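BH0493 protein (PDB 2QEE) binds zinc and belongs to the amidohydrolase superfamily, probably acting as a uronate isomerase that interconverts D-galacturonate and D-tagaturonate. Local coordinates at residues N17-Q22 with I374-L379; Y52-V57 with A67-S72; E119-A122 with E128-D131; D141-N146 with D218-A223. All blocks are in the same frame, centred on the assembly; numbering follows the deposited sequence.

Contact 1 of 4, residues N17-Q22 with I374-L379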
loop_
_atom_site.group_PDB
_atom_site.type_symbol
_atom_site.label_atom_id
_atom_site.label_comp_id
_atom_site.label_asym_id
_atom_site.label_seq_id
_atom_site.Cartn_x
_atom_site.Cartn_y
_atom_site.Cartn_z
ATOM N N ASN C 17 -29.411 5.125 -3.713
ATOM C CA ASN C 17 -30.681 4.642 -3.192
ATOM C C ASN C 17 -30.693 3.125 -2.972
ATOM O O ASN C 17 -31.190 2.674 -1.920
ATOM C CB ASN C 17 -31.839 5.020 -4.132
ATOM C CG ASN C 17 -32.116 6.512 -4.169
ATOM O OD1 ASN C 17 -32.769 6.988 -5.117
ATOM N ND2 ASN C 17 -31.694 7.252 -3.144
ATOM N N ALA C 18 -30.220 2.339 -3.935
ATOM C CA ALA C 18 -30.172 0.892 -3.805
ATOM C C ALA C 18 -29.341 0.487 -2.549
ATOM O O ALA C 18 -29.775 -0.372 -1.728
ATOM C CB ALA C 18 -29.584 0.293 -5.039
ATOM N N VAL C 19 -28.169 1.119 -2.389
ATOM C CA VAL C 19 -27.259 0.799 -1.258
ATOM C C VAL C 19 -27.912 1.154 0.062
ATOM O O VAL C 19 -27.964 0.325 0.998
ATOM C CB VAL C 19 -25.929 1.540 -1.442
ATOM C CG1 VAL C 19 -25.088 1.392 -0.192
ATOM C CG2 VAL C 19 -25.120 0.834 -2.545
ATOM N N ASN C 20 -28.519 2.336 0.109
ATOM C CA ASN C 20 -29.179 2.789 1.341
ATOM C C ASN C 20 -30.360 1.930 1.700
ATOM O O ASN C 20 -30.546 1.623 2.868
ATOM C CB ASN C 20 -29.560 4.261 1.262
ATOM C CG ASN C 20 -28.314 5.172 1.331
ATOM O OD1 ASN C 20 -27.260 4.736 1.804
ATOM N ND2 ASN C 20 -28.436 6.423 0.878
ATOM N N ASN C 21 -31.135 1.517 0.705
ATOM C CA ASN C 21 -32.328 0.718 0.929
ATOM C C ASN C 21 -32.152 -0.788 1.129
ATOM O O ASN C 21 -33.090 -1.475 1.590
ATOM C CB ASN C 21 -33.294 0.938 -0.250
ATOM C CG ASN C 21 -33.849 2.322 -0.269
ATOM O OD1 ASN C 21 -33.945 2.970 0.769
ATOM N ND2 ASN C 21 -34.217 2.807 -1.463
ATOM N N GLN C 22 -30.972 -1.330 0.808
ATOM C CA GLN C 22 -30.777 -2.760 0.878
ATOM C C GLN C 22 -30.583 -3.128 2.346
ATOM O O GLN C 22 -29.670 -2.608 2.988
ATOM C CB GLN C 22 -29.502 -3.172 0.130
ATOM C CG GLN C 22 -29.022 -4.612 0.446
ATOM C CD GLN C 22 -30.056 -5.659 0.004
ATOM O OE1 GLN C 22 -30.713 -5.523 -1.042
ATOM N NE2 GLN C 22 -30.210 -6.740 0.810
ATOM N N ILE C 374 -18.899 4.884 0.959
ATOM C CA ILE C 374 -17.702 4.462 0.236
ATOM C C ILE C 374 -18.015 3.375 -0.783
ATOM O O ILE C 374 -17.602 3.444 -1.946
ATOM C CB ILE C 374 -16.547 4.017 1.190
ATOM C CG1 ILE C 374 -16.178 5.179 2.103
ATOM C CG2 ILE C 374 -15.358 3.509 0.340
ATOM C CD1 ILE C 374 -15.187 4.758 3.227
ATOM N N ILE C 375 -18.704 2.336 -0.331
ATOM C CA ILE C 375 -19.075 1.248 -1.259
ATOM C C ILE C 375 -19.937 1.773 -2.439
ATOM O O ILE C 375 -19.698 1.366 -3.617
ATOM C CB ILE C 375 -19.792 0.127 -0.468
ATOM C CG1 ILE C 375 -18.794 -0.510 0.536
ATOM C CG2 ILE C 375 -20.322 -0.934 -1.467
ATOM C CD1 ILE C 375 -19.585 -1.445 1.480
ATOM N N ALA C 376 -20.853 2.705 -2.169
ATOM C CA ALA C 376 -21.663 3.329 -3.230
ATOM C C ALA C 376 -20.743 4.065 -4.257
ATOM O O ALA C 376 -20.929 3.880 -5.483
ATOM C CB ALA C 376 -22.690 4.278 -2.647
ATOM N N GLU C 377 -19.739 4.780 -3.769
ATOM C CA GLU C 377 -18.804 5.506 -4.667
ATOM C C GLU C 377 -18.079 4.506 -5.560
ATOM O O GLU C 377 -17.903 4.726 -6.786
ATOM C CB GLU C 377 -17.795 6.291 -3.856
ATOM C CG GLU C 377 -18.374 7.464 -3.059
ATOM C CD GLU C 377 -17.379 7.991 -1.982
ATOM O OE1 GLU C 377 -17.717 8.970 -1.270
ATOM O OE2 GLU C 377 -16.255 7.421 -1.807
ATOM N N VAL C 378 -17.617 3.392 -4.979
ATOM C CA VAL C 378 -16.916 2.385 -5.778
ATOM C C VAL C 378 -17.823 1.799 -6.849
ATOM O O VAL C 378 -17.488 1.734 -8.055
ATOM C CB VAL C 378 -16.331 1.273 -4.860
ATOM C CG1 VAL C 378 -15.709 0.191 -5.700
ATOM C CG2 VAL C 378 -15.295 1.924 -3.860
ATOM N N LEU C 379 -19.042 1.428 -6.441
ATOM C CA LEU C 379 -20.008 0.885 -7.425
ATOM C C LEU C 379 -20.328 1.863 -8.580
ATOM O O LEU C 379 -20.368 1.473 -9.748
ATOM C CB LEU C 379 -21.318 0.500 -6.683
ATOM C CG LEU C 379 -21.229 -0.805 -5.872
ATOM C CD1 LEU C 379 -22.511 -0.840 -5.019
ATOM C CD2 LEU C 379 -21.141 -2.028 -6.838
#

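Contact 2 of 4, residues Y52-V57 with A67-S72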
loop_
_atom_site.group_PDB
_atom_site.type_symbol
_atom_site.label_atom_id
_atom_site.label_comp_id
_atom_site.label_asym_id
_atom_site.label_seq_id
_atom_site.Cartn_x
_atom_site.Cartn_y
_atom_site.Cartn_z
ATOM N N TYR C 52 -11.483 1.611 21.024
ATOM C CA TYR C 52 -10.803 2.459 20.030
ATOM C C TYR C 52 -10.570 3.851 20.598
ATOM O O TYR C 52 -9.553 4.489 20.312
ATOM C CB TYR C 52 -11.613 2.612 18.725
ATOM C CG TYR C 52 -11.762 1.411 17.827
ATOM C CD1 TYR C 52 -11.865 0.121 18.322
ATOM C CD2 TYR C 52 -11.923 1.580 16.424
ATOM C CE1 TYR C 52 -12.056 -0.972 17.459
ATOM C CE2 TYR C 52 -12.117 0.464 15.539
ATOM C CZ TYR C 52 -12.177 -0.784 16.074
ATOM O OH TYR C 52 -12.356 -1.844 15.244
ATOM N N LEU C 53 -11.544 4.351 21.355
ATOM C CA LEU C 53 -11.469 5.695 21.916
ATOM C C LEU C 53 -10.607 5.745 23.163
ATOM O O LEU C 53 -9.979 6.769 23.413
ATOM C CB LEU C 53 -12.853 6.289 22.181
ATOM C CG LEU C 53 -13.662 6.578 20.885
ATOM C CD1 LEU C 53 -14.960 7.272 21.213
ATOM C CD2 LEU C 53 -12.851 7.456 19.934
ATOM N N VAL C 54 -10.563 4.645 23.908
ATOM C CA VAL C 54 -9.558 4.545 25.000
ATOM C C VAL C 54 -8.107 4.713 24.486
ATOM O O VAL C 54 -7.349 5.582 24.982
ATOM C CB VAL C 54 -9.729 3.223 25.772
ATOM C CG1 VAL C 54 -8.652 3.092 26.864
ATOM C CG2 VAL C 54 -11.134 3.181 26.380
ATOM N N ALA C 55 -7.769 3.999 23.408
ATOM C CA ALA C 55 -6.445 4.173 22.790
ATOM C C ALA C 55 -6.244 5.652 22.434
ATOM O O ALA C 55 -5.219 6.264 22.763
ATOM C CB ALA C 55 -6.340 3.290 21.539
ATOM N N GLU C 56 -7.234 6.273 21.775
ATOM C CA GLU C 56 -7.037 7.636 21.319
ATOM C C GLU C 56 -6.900 8.640 22.476
ATOM O O GLU C 56 -6.045 9.502 22.412
ATOM C CB GLU C 56 -8.158 8.039 20.351
ATOM C CG GLU C 56 -8.021 7.230 19.026
ATOM C CD GLU C 56 -9.112 7.570 18.022
ATOM O OE1 GLU C 56 -9.556 8.750 17.990
ATOM O OE2 GLU C 56 -9.486 6.616 17.292
ATOM N N VAL C 57 -7.699 8.472 23.537
ATOM C CA VAL C 57 -7.661 9.490 24.630
ATOM C C VAL C 57 -6.300 9.365 25.352
ATOM O O VAL C 57 -5.694 10.373 25.784
ATOM C CB VAL C 57 -8.861 9.356 25.624
ATOM C CG1 VAL C 57 -8.752 8.100 26.569
ATOM C CG2 VAL C 57 -9.042 10.642 26.383
ATOM N N ALA C 67 -5.653 5.511 36.740
ATOM C CA ALA C 67 -6.687 6.421 37.180
ATOM C C ALA C 67 -7.890 6.265 36.252
ATOM O O ALA C 67 -9.038 6.246 36.705
ATOM C CB ALA C 67 -6.193 7.852 37.191
ATOM N N PHE C 68 -7.624 6.092 34.944
ATOM C CA PHE C 68 -8.709 5.904 33.972
ATOM C C PHE C 68 -9.596 4.692 34.309
ATOM O O PHE C 68 -10.834 4.792 34.358
ATOM C CB PHE C 68 -8.150 5.820 32.523
ATOM C CG PHE C 68 -9.224 5.654 31.485
ATOM C CD1 PHE C 68 -9.912 6.762 30.999
ATOM C CD2 PHE C 68 -9.572 4.386 31.023
ATOM C CE1 PHE C 68 -10.959 6.593 30.068
ATOM C CE2 PHE C 68 -10.605 4.222 30.092
ATOM C CZ PHE C 68 -11.280 5.324 29.615
ATOM N N TRP C 69 -8.976 3.552 34.561
ATOM C CA TRP C 69 -9.723 2.333 34.791
ATOM C C TRP C 69 -10.477 2.395 36.121
ATOM O O TRP C 69 -11.486 1.693 36.301
ATOM C CB TRP C 69 -8.787 1.146 34.750
ATOM C CG TRP C 69 -8.301 0.811 33.366
ATOM C CD1 TRP C 69 -7.006 0.570 32.991
ATOM C CD2 TRP C 69 -9.098 0.694 32.176
ATOM N NE1 TRP C 69 -6.956 0.291 31.634
ATOM C CE2 TRP C 69 -8.223 0.368 31.116
ATOM C CE3 TRP C 69 -10.472 0.826 31.902
ATOM C CZ2 TRP C 69 -8.674 0.191 29.799
ATOM C CZ3 TRP C 69 -10.917 0.659 30.601
ATOM C CH2 TRP C 69 -10.024 0.323 29.567
ATOM N N ALA C 70 -9.975 3.251 37.016
ATOM C CA ALA C 70 -10.594 3.494 38.344
ATOM C C ALA C 70 -11.818 4.403 38.270
ATOM O O ALA C 70 -12.619 4.465 39.235
ATOM C CB ALA C 70 -9.553 4.114 39.328
ATOM N N MET C 71 -11.941 5.166 37.176
ATOM C CA MET C 71 -13.108 5.996 36.988
ATOM C C MET C 71 -14.337 5.169 36.657
ATOM O O MET C 71 -14.228 4.029 36.159
ATOM C CB MET C 71 -12.883 7.030 35.872
ATOM C CG MET C 71 -11.850 8.131 36.177
ATOM S SD MET C 71 -11.619 9.187 34.704
ATOM C CE MET C 71 -11.239 7.947 33.514
ATOM N N SER C 72 -15.512 5.731 36.954
ATOM C CA SER C 72 -16.782 5.114 36.552
ATOM C C SER C 72 -16.932 5.238 35.040
ATOM O O SER C 72 -16.286 6.081 34.446
ATOM C CB SER C 72 -17.976 5.836 37.184
ATOM O OG SER C 72 -18.065 7.195 36.763
#

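Contact 3 of 4, residues E119-A122 with E128-D131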
loop_
_atom_site.group_PDB
_atom_site.type_symbol
_atom_site.label_atom_id
_atom_site.label_comp_id
_atom_site.label_asym_id
_atom_site.label_seq_id
_atom_site.Cartn_x
_atom_site.Cartn_y
_atom_site.Cartn_z
ATOM N N GLU C 119 -29.863 11.567 28.497
ATOM C CA GLU C 119 -31.321 11.502 28.814
ATOM C C GLU C 119 -32.117 10.651 27.825
ATOM O O GLU C 119 -33.062 9.973 28.204
ATOM C CB GLU C 119 -31.944 12.896 28.925
ATOM C CG GLU C 119 -31.411 13.775 30.073
ATOM C CD GLU C 119 -31.884 15.246 30.002
ATOM O OE1 GLU C 119 -31.392 16.057 30.820
ATOM O OE2 GLU C 119 -32.729 15.592 29.145
ATOM N N TYR C 120 -31.715 10.672 26.551
ATOM C CA TYR C 120 -32.369 9.907 25.524
ATOM C C TYR C 120 -32.378 8.433 25.868
ATOM O O TYR C 120 -33.388 7.738 25.710
ATOM C CB TYR C 120 -31.672 10.160 24.160
ATOM C CG TYR C 120 -32.157 9.258 23.029
ATOM C CD1 TYR C 120 -33.159 9.663 22.148
ATOM C CD2 TYR C 120 -31.605 7.994 22.845
ATOM C CE1 TYR C 120 -33.605 8.789 21.105
ATOM C CE2 TYR C 120 -32.031 7.141 21.842
ATOM C CZ TYR C 120 -33.014 7.561 20.964
ATOM O OH TYR C 120 -33.394 6.660 20.000
ATOM N N PHE C 121 -31.241 7.932 26.323
ATOM C CA PHE C 121 -31.071 6.479 26.502
ATOM C C PHE C 121 -31.678 5.987 27.827
ATOM O O PHE C 121 -32.088 4.825 27.919
ATOM C CB PHE C 121 -29.577 6.093 26.454
ATOM C CG PHE C 121 -28.878 6.526 25.181
ATOM C CD1 PHE C 121 -28.798 5.664 24.081
ATOM C CD2 PHE C 121 -28.303 7.788 25.087
ATOM C CE1 PHE C 121 -28.154 6.071 22.900
ATOM C CE2 PHE C 121 -27.656 8.206 23.906
ATOM C CZ PHE C 121 -27.564 7.360 22.827
ATOM N N ALA C 122 -31.700 6.886 28.809
ATOM C CA ALA C 122 -32.214 6.621 30.162
ATOM C C ALA C 122 -33.673 6.228 30.095
ATOM O O ALA C 122 -34.146 5.457 30.936
ATOM C CB ALA C 122 -32.053 7.844 31.053
ATOM N N GLU C 128 -36.335 -1.931 22.915
ATOM C CA GLU C 128 -36.723 -0.720 22.150
ATOM C C GLU C 128 -35.528 -0.158 21.374
ATOM O O GLU C 128 -35.688 0.249 20.214
ATOM C CB GLU C 128 -37.243 0.364 23.076
ATOM C CG GLU C 128 -38.605 0.017 23.650
ATOM C CD GLU C 128 -39.090 0.998 24.697
ATOM O OE1 GLU C 128 -38.277 1.660 25.394
ATOM O OE2 GLU C 128 -40.334 1.091 24.827
ATOM N N GLN C 129 -34.362 -0.120 22.021
ATOM C CA GLN C 129 -33.171 0.470 21.374
ATOM C C GLN C 129 -32.733 -0.392 20.214
ATOM O O GLN C 129 -32.300 0.135 19.163
ATOM C CB GLN C 129 -32.017 0.749 22.360
ATOM C CG GLN C 129 -30.803 1.507 21.730
ATOM C CD GLN C 129 -31.127 2.950 21.270
ATOM O OE1 GLN C 129 -32.300 3.326 21.095
ATOM N NE2 GLN C 129 -30.068 3.764 21.053
ATOM N N VAL C 130 -32.758 -1.694 20.399
ATOM C CA VAL C 130 -32.480 -2.619 19.273
ATOM C C VAL C 130 -33.438 -2.307 18.107
ATOM O O VAL C 130 -33.007 -2.170 16.959
ATOM C CB VAL C 130 -32.520 -4.123 19.714
ATOM C CG1 VAL C 130 -32.486 -5.031 18.535
ATOM C CG2 VAL C 130 -31.337 -4.431 20.621
ATOM N N ASP C 131 -34.735 -2.211 18.378
ATOM C CA ASP C 131 -35.682 -1.867 17.308
ATOM C C ASP C 131 -35.303 -0.574 16.591
ATOM O O ASP C 131 -35.272 -0.534 15.373
ATOM C CB ASP C 131 -37.106 -1.773 17.875
ATOM C CG ASP C 131 -37.703 -3.127 18.151
ATOM O OD1 ASP C 131 -37.132 -4.158 17.748
ATOM O OD2 ASP C 131 -38.800 -3.163 18.766
#

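Contact 4 of 4, residues D141-N146 with D218-A223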
loop_
_atom_site.group_PDB
_atom_site.type_symbol
_atom_site.label_atom_id
_atom_site.label_comp_id
_atom_site.label_asym_id
_atom_site.label_seq_id
_atom_site.Cartn_x
_atom_site.Cartn_y
_atom_site.Cartn_z
ATOM N N ASP C 141 -30.222 -8.514 9.814
ATOM C CA ASP C 141 -29.662 -9.699 10.432
ATOM C C ASP C 141 -28.303 -9.359 11.033
ATOM O O ASP C 141 -27.450 -8.794 10.336
ATOM C CB ASP C 141 -29.468 -10.806 9.399
ATOM C CG ASP C 141 -30.813 -11.331 8.881
ATOM O OD1 ASP C 141 -31.386 -12.269 9.485
ATOM O OD2 ASP C 141 -31.380 -10.755 7.938
ATOM N N VAL C 142 -28.083 -9.789 12.278
ATOM C CA VAL C 142 -26.833 -9.546 12.986
ATOM C C VAL C 142 -26.226 -10.901 13.329
ATOM O O VAL C 142 -26.919 -11.776 13.927
ATOM C CB VAL C 142 -27.116 -8.722 14.301
ATOM C CG1 VAL C 142 -25.919 -8.754 15.264
ATOM C CG2 VAL C 142 -27.460 -7.267 13.950
ATOM N N VAL C 143 -24.961 -11.120 12.946
ATOM C CA VAL C 143 -24.258 -12.320 13.410
ATOM C C VAL C 143 -23.492 -11.944 14.656
ATOM O O VAL C 143 -22.678 -10.976 14.676
ATOM C CB VAL C 143 -23.371 -12.958 12.353
ATOM C CG1 VAL C 143 -22.678 -14.185 12.919
ATOM C CG2 VAL C 143 -24.203 -13.373 11.092
ATOM N N MET C 144 -23.715 -12.742 15.709
ATOM C CA MET C 144 -23.063 -12.506 16.991
ATOM C C MET C 144 -21.689 -13.156 17.021
ATOM O O MET C 144 -21.322 -13.945 16.109
ATOM C CB MET C 144 -23.969 -13.154 18.106
ATOM C CG MET C 144 -25.382 -12.520 18.152
ATOM S SD MET C 144 -26.311 -13.276 19.594
ATOM C CE MET C 144 -26.619 -14.869 18.900
ATOM N N THR C 145 -20.958 -12.917 18.121
ATOM C CA THR C 145 -19.765 -13.693 18.468
ATOM C C THR C 145 -20.058 -14.413 19.826
ATOM O O THR C 145 -20.203 -13.736 20.836
ATOM C CB THR C 145 -18.570 -12.750 18.645
ATOM O OG1 THR C 145 -18.234 -12.220 17.339
ATOM C CG2 THR C 145 -17.379 -13.516 19.175
ATOM N N ASN C 146 -20.222 -15.729 19.751
ATOM C CA ASN C 146 -20.706 -16.513 20.902
ATOM C C ASN C 146 -19.604 -17.408 21.440
ATOM O O ASN C 146 -19.148 -18.361 20.778
ATOM C CB ASN C 146 -21.937 -17.298 20.454
ATOM C CG ASN C 146 -23.021 -16.373 19.922
ATOM O OD1 ASN C 146 -23.270 -16.356 18.730
ATOM N ND2 ASN C 146 -23.610 -15.543 20.794
ATOM N N ASP C 218 -26.593 -23.568 16.846
ATOM C CA ASP C 218 -26.830 -23.571 15.413
ATOM C C ASP C 218 -26.009 -22.464 14.705
ATOM O O ASP C 218 -26.546 -21.697 13.922
ATOM C CB ASP C 218 -28.307 -23.396 15.084
ATOM C CG ASP C 218 -28.596 -23.646 13.614
ATOM O OD1 ASP C 218 -27.788 -24.328 12.915
ATOM O OD2 ASP C 218 -29.633 -23.146 13.132
ATOM N N PRO C 219 -24.691 -22.468 14.901
ATOM C CA PRO C 219 -23.890 -21.322 14.432
ATOM C C PRO C 219 -23.832 -21.320 12.908
ATOM O O PRO C 219 -23.825 -22.389 12.266
ATOM C CB PRO C 219 -22.494 -21.635 15.033
ATOM C CG PRO C 219 -22.427 -23.147 15.023
ATOM C CD PRO C 219 -23.845 -23.543 15.452
ATOM N N VAL C 220 -23.739 -20.120 12.317
ATOM C CA VAL C 220 -23.504 -19.978 10.891
ATOM C C VAL C 220 -22.063 -20.237 10.472
ATOM O O VAL C 220 -21.791 -20.552 9.321
ATOM C CB VAL C 220 -24.041 -18.578 10.392
ATOM C CG1 VAL C 220 -25.566 -18.538 10.596
ATOM C CG2 VAL C 220 -23.405 -17.483 11.118
ATOM N N TYR C 221 -21.127 -20.076 11.406
ATOM C CA TYR C 221 -19.736 -20.455 11.191
ATOM C C TYR C 221 -19.073 -20.597 12.563
ATOM O O TYR C 221 -19.644 -20.144 13.584
ATOM C CB TYR C 221 -18.967 -19.437 10.265
ATOM C CG TYR C 221 -18.991 -17.986 10.710
ATOM C CD1 TYR C 221 -18.125 -17.543 11.730
ATOM C CD2 TYR C 221 -19.823 -17.018 10.062
ATOM C CE1 TYR C 221 -18.119 -16.184 12.198
ATOM C CE2 TYR C 221 -19.818 -15.661 10.486
ATOM C CZ TYR C 221 -18.968 -15.253 11.560
ATOM O OH TYR C 221 -18.939 -13.928 11.950
ATOM N N MET C 222 -17.918 -21.237 12.576
ATOM C CA MET C 222 -16.998 -21.277 13.725
ATOM C C MET C 222 -15.841 -20.314 13.433
ATOM O O MET C 222 -15.363 -20.267 12.291
ATOM C CB MET C 222 -16.420 -22.688 13.852
ATOM C CG MET C 222 -17.527 -23.712 14.288
ATOM S SD MET C 222 -16.849 -25.399 14.501
ATOM C CE MET C 222 -16.795 -26.010 12.805
ATOM N N ALA C 223 -15.373 -19.590 14.438
ATOM C CA ALA C 223 -14.404 -18.517 14.151
ATOM C C ALA C 223 -13.233 -18.562 15.115
ATOM O O ALA C 223 -13.387 -18.979 16.292
ATOM C CB ALA C 223 -15.078 -17.199 14.291
HETATM O O HOH W 1 -19.151 -13.483 14.937
#

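Contact 1 of 4, residues N17-Q22 with I374-L379
Val19 reaches the helix 363-388 mainly with one methyl group, CG2. Its CG2 lies 4.0 Å from Leu379 CD1 and 4.2 Å from Ala376 CB, so one branch of the valine touches two residues that stand three apart and hence occupy neighbouring turns of the same face. The other branch, CG1, is turned anti to the valine's backbone N (chi1 171°), which leaves CG2 anti to the carbonyl carbon and set to meet the partner helix. Leu379 runs obliquely past the valine, and of its two methyls CD1 is the one that touches. Small residue types suit the place: Val19 and Ala376 bring their CA atoms to 6.5 Å, a close approach for two helices, and the methyl of the alanine takes up little room between them.

Polar groups begin one shell out. Lys372, one turn before Ala376 on the same helix, gives its NZ to the carbonyl oxygens of Val19 and Gln22, with a weak bond to that of Asn20. Asn138 ND2 serves Asn20 O and Asn21 O. Both side chains therefore meet carbonyls at the C-terminal end of helix 8-21, where Gln22 leaves helical geometry just before the strand 24-26. Further out, Leu379 packs on Met344 of helix 333-347, and Ile375 on Phe406 of helix 395-414.

The chemistry thus divides: the apolar touch is small, buried and without direction, whereas the polar bonds are directional. The lysine ties this helix end to helix 363-388, its charge probably interacting well with the helix dipole, and the asparagine ties it to the segment just before strand 139-143; together they may set its position.

Contact 2 of 4, residues Y52-V57 with A67-S72
Val54 and Phe68 join two short helices, 51-58 and 65-70, of a helix-loop-helix unit within the largely helical insertion that separates the first two strands, 24-26 and 139-143. The tight part lies at the far end of the Phe68 ring. Both methyls of Val54 meet it: CG2 is 3.9 Å from Phe68 CZ, and CG1 is 3.9 Å from Phe68 CE2. The branched valine thus straddles one corner of the ring. Phe68 reaches this position because its CG is anti to the backbone N (chi1 -179°), extending the ring from its helix; a long aromatic suits a place where the CA atoms of Val54 and Phe68 are 9.1 Å apart.

The packing is slacker at Val57, whose CG1 comes only to 4.4 Å from Phe68 CE1, and it opens toward solvent at Trp69. This tryptophan is an exposed residue whose CA–CB bond does not aim at helix 51-58, yet its six-membered ring comes round to the valine. Within the same helix, Phe68 CD2 also lies 3.7 Å above the indole plane of Trp69, displaced toward its rim.

Behind the valines, helix 51-58 turns its other faces to different partners. Leu53 packs on helix 93-104, while Glu56 forms a salt bridge with Arg316 of the second subunit, so the unit borders a subunit interface as well.

Although Trp69 is exposed, its indole has protein partners: Trp69 NE1 is hydrogen-bonded to Ala270 O, and Trp69 CH2 lies 4.1 Å from Val54 CG1.

Contact 3 of 4, residues E119-A122 with E128-D131
Phe121 and Gln129 bring their CA atoms to 8.2 Å, the nearest CA pair between residues 119-122 and 128-131, at a helix-loop-helix corner formed by helices 114-122 and 126-136. Across that gap one amide meets two aromatic rings. Gln129 extends with CG anti to its own N (chi1 -174°) and then bends at chi2 (65°), which brings the amide up beside both rings. Its nitrogen NE2 lies 3.5 Å from Phe121 CE1, the amide and ring planes being 79° apart. The oxygen OE1 of Gln129 sits at the edge of the Tyr120 ring, 3.7 Å from Tyr120 OH, and the pair is not hydrogen-bonded. Each of the two oxygens is hydrogen-bonded to Lys124 NZ, in the connecting loop.

The rings also touch one another: Tyr120 CD2 stands 3.7 Å above the Phe121 plane, over its centre, so the tyrosine offers an edge to the phenylalanine face. Glutamine suits this buried place because its amide carries both a donor and an acceptor. OE1 uses the lysine, and NE2 is hydrogen-bonded to Glu362 OE2, so both ends of the buried amide are satisfied.

Outward, Asp131 makes a salt bridge to Arg166, just before strand 167-168. The corner packs against loops at Trp42 and Asp43 and at Glu362, just before helix 363-388, and helix 126-136 leads directly into strand 139-143.

Contact 4 of 4, residues D141-N146 with D218-A223
Close to the zinc site, residues 141-146, on strand 139-143 and the loop after it, meet the turn that leads into strand 222-226, and Val143 carries the apolar part of the meeting. Its CG1, held anti to the backbone N (chi1 180°), is 3.8 Å from Val220 CG2 and 4.0 Å from Tyr221 CE2. One valine methyl thus fits between a second valine and the hydroxyl-bearing end of the tyrosine ring, where a compact apolar group is well suited. Tyr221 brings this end near through a first torsion that sets CG between the backbone N and the carbonyl carbon (chi1 55°).

The two strands are not paired: strands 167-168 and 171-172 come between them in the sheets, an order consistent with the distorted beta/alpha barrel of the amidohydrolase superfamily. Phe410 of helix 395-414 packs on Val143, Val220 and Tyr221 alike.

The polar end of the tyrosine is buried and firmly bonded. Its OH is hydrogen-bonded to Met27 O, next to the zinc ligand His28, and it also accepts from a water at 3.0 Å. The same water donates to Thr145 OG1 at 2.9 Å, linking the two segments; its 2.5 Å approach to Met144 O is doubtfully short. Thr145 OG1 bonds in turn to Thr29 O, so tyrosine and threonine together hold carbonyls on both sides of His28, and the Tyr221 side chain comes within about 3 Å of the histidine's.

In the fold
Contact 4 is the nearest of the four to the metal, in a second shell through His28: the Tyr221 side chain lies about 8 Å from the bound zinc ion, whose ligands here are His28, His30 and Asp357, whereas contacts 1, 2 and 3 are away from the annotated sites. Contacts 2 and 3 belong to the helical insertion between strands 24-26 and 139-143, with centres 24 Å apart. Contact 3 is the link onward, because helix 126-136 runs into strand 139-143; its nearest atoms are about 7 Å from those of contact 4. Contact 1 spans the longest sequence separation, joining the helix before the first strand to helix 363-388, and its nearest atoms are about 8 Å from contact 4.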